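Local coordinates for FimU protein (Pseudomonas aeruginosa, PDB 4IPV) that probably serves as a minor pilin of the type IV pilus, related to the GspH pseudopilins of type II secretion, and is held in the inner membrane by a transmembrane helix, at residues R34-Q39 with I52-S57. Residues are numbered along the deposited sequence; the frame is centred on the assembly and turned at random.
Sequences RAISIQ and IGVLAS
Ser37 and Gly53 face each other as an antiparallel hydrogen-bonded pair, and the two backbones are joined there by a pair of bonds. Ser37 N donates to Gly53 O at 2.8 Å and Gly53 N returns a bond to Ser37 O at 2.9 Å, with N-H...O angles both near 160°. Ser37 O takes a further CA-H...O contact from Ile52 CA at 3.2 Å. Gly53 takes phi 158°, a backbone region that in effect only glycine occupies; the two touching parts run 105° apart end to end.

Ile52 covers the face of the sheet turned to helix 10-32, where Met21 and Tyr24 touch it. Its two branches divide the work: CG1 lies alongside Ile38 CG1 at 3.8 Å, both side chains pointing the same way, whereas CG2, anti to the backbone N, meets Ile36 CG2 at 3.8 Å with the chains crossing nearly at right angles.

On the other face, Ser37 packs against Leu55, with OG 3.5 Å from Leu55 CB. The hydroxyl is hydrogen-bonded to Thr87 OG1 of strand 85-88 and also to a water that donates to Ala35 O and accepts from Leu55 N at 3.0 Å, bridging the strands beyond their last direct bond. Farther along, where Arg34 and Val54 meet, Val54 CG2 sits 3.7 Å above the centre of the Arg34 guanidinium plane, while Arg34 NE bonds Gln32 OE1.

The hairpin of strands 36-40 and 50-56 is thus two-sided: isoleucines pack against the long helix, as in type IV pilins and their GspH relatives, and a water-mediated polar network continues the pairing on the opposite face, where direct backbone bonding between the segments gives out.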
loop_
_atom_site.group_PDB
_atom_site.type_symbol
_atom_site.label_atom_id
_atom_site.label_comp_id
_atom_site.label_asym_id
_atom_site.label_seq_id
_atom_site.Cartn_x
_atom_site.Cartn_y
_atom_site.Cartn_z
ATOM N N ARG A 34 5.185 18.242 0.330
ATOM C CA ARG A 34 5.452 17.940 -1.068
ATOM C C ARG A 34 5.009 16.527 -1.409
ATOM O O ARG A 34 4.675 15.739 -0.529
ATOM C CB ARG A 34 6.932 18.134 -1.395
ATOM C CG ARG A 34 7.861 17.105 -0.766
ATOM C CD ARG A 34 9.236 17.230 -1.397
ATOM N NE ARG A 34 10.231 16.374 -0.765
ATOM C CZ ARG A 34 11.471 16.228 -1.217
ATOM N NH1 ARG A 34 11.858 16.881 -2.305
ATOM N NH2 ARG A 34 12.322 15.430 -0.586
ATOM N N ALA A 35 5.024 16.203 -2.695
ATOM C CA ALA A 35 4.537 14.908 -3.148
ATOM C C ALA A 35 5.513 13.788 -2.818
ATOM O O ALA A 35 6.646 13.769 -3.307
ATOM C CB ALA A 35 4.259 14.949 -4.636
ATOM N N ILE A 36 5.061 12.836 -2.011
ATOM C CA ILE A 36 5.880 11.688 -1.655
ATOM C C ILE A 36 5.131 10.434 -2.073
ATOM O O ILE A 36 3.932 10.296 -1.819
ATOM C CB ILE A 36 6.206 11.646 -0.149
ATOM C CG1 ILE A 36 7.031 12.862 0.261
ATOM C CG2 ILE A 36 6.942 10.344 0.196
ATOM C CD1 ILE A 36 8.420 12.931 -0.364
ATOM N N SER A 37 5.839 9.539 -2.754
ATOM C CA SER A 37 5.217 8.369 -3.341
ATOM C C SER A 37 5.651 7.086 -2.666
ATOM O O SER A 37 6.625 7.036 -1.913
ATOM C CB SER A 37 5.542 8.291 -4.840
ATOM O OG SER A 37 5.059 9.438 -5.523
ATOM N N ILE A 38 4.889 6.039 -2.949
ATOM C CA ILE A 38 5.230 4.696 -2.515
ATOM C C ILE A 38 5.012 3.766 -3.706
ATOM O O ILE A 38 4.016 3.884 -4.426
ATOM C CB ILE A 38 4.422 4.274 -1.256
ATOM C CG1 ILE A 38 4.725 2.823 -0.875
ATOM C CG2 ILE A 38 2.931 4.532 -1.451
ATOM C CD1 ILE A 38 4.151 2.415 0.468
ATOM N N GLN A 39 5.971 2.886 -3.958
ATOM C CA GLN A 39 5.957 2.076 -5.168
ATOM C C GLN A 39 6.196 0.601 -4.859
ATOM O O GLN A 39 7.124 0.260 -4.109
ATOM C CB GLN A 39 7.025 2.587 -6.134
ATOM C CG GLN A 39 7.050 1.858 -7.470
ATOM C CD GLN A 39 8.041 2.478 -8.410
ATOM O OE1 GLN A 39 9.180 2.758 -8.031
ATOM N NE2 GLN A 39 7.608 2.741 -9.634
ATOM N N ILE A 52 9.709 4.146 -0.761
ATOM C CA ILE A 52 9.007 5.389 -0.493
ATOM C C ILE A 52 9.942 6.547 -0.764
ATOM O O ILE A 52 11.104 6.516 -0.364
ATOM C CB ILE A 52 8.549 5.452 0.972
ATOM C CG1 ILE A 52 7.497 4.374 1.210
ATOM C CG2 ILE A 52 8.000 6.833 1.316
ATOM C CD1 ILE A 52 7.033 4.303 2.637
ATOM N N GLY A 53 9.446 7.563 -1.462
ATOM C CA GLY A 53 10.229 8.757 -1.706
ATOM C C GLY A 53 9.733 9.517 -2.915
ATOM O O GLY A 53 8.609 9.332 -3.344
ATOM N N VAL A 54 10.573 10.395 -3.457
ATOM C CA VAL A 54 10.180 11.171 -4.619
ATOM C C VAL A 54 10.233 10.319 -5.881
ATOM O O VAL A 54 11.271 9.740 -6.212
ATOM C CB VAL A 54 11.061 12.416 -4.782
ATOM C CG1 VAL A 54 10.664 13.172 -6.039
ATOM C CG2 VAL A 54 10.932 13.318 -3.554
ATOM N N LEU A 55 9.092 10.231 -6.564
ATOM C CA LEU A 55 8.959 9.460 -7.794
ATOM C C LEU A 55 9.306 10.310 -9.011
ATOM O O LEU A 55 8.780 11.413 -9.165
ATOM C CB LEU A 55 7.526 8.942 -7.920
ATOM C CG LEU A 55 7.167 8.094 -9.139
ATOM C CD1 LEU A 55 7.868 6.749 -9.080
ATOM C CD2 LEU A 55 5.657 7.911 -9.201
ATOM N N ALA A 56 10.191 9.796 -9.861
ATOM C CA ALA A 56 10.576 10.499 -11.080
ATOM C C ALA A 56 10.939 9.494 -12.163
ATOM O O ALA A 56 11.668 8.542 -11.902
ATOM C CB ALA A 56 11.743 11.433 -10.804
ATOM N N SER A 57 10.434 9.711 -13.378
ATOM C CA SER A 57 10.696 8.804 -14.499
ATOM C C SER A 57 10.435 7.345 -14.136
ATOM O O SER A 57 11.189 6.448 -14.530
ATOM C CB SER A 57 12.124 8.969 -15.012
ATOM O OG SER A 57 12.254 10.159 -15.765
HETATM O O HOH W 1 6.682 11.738 -5.501
#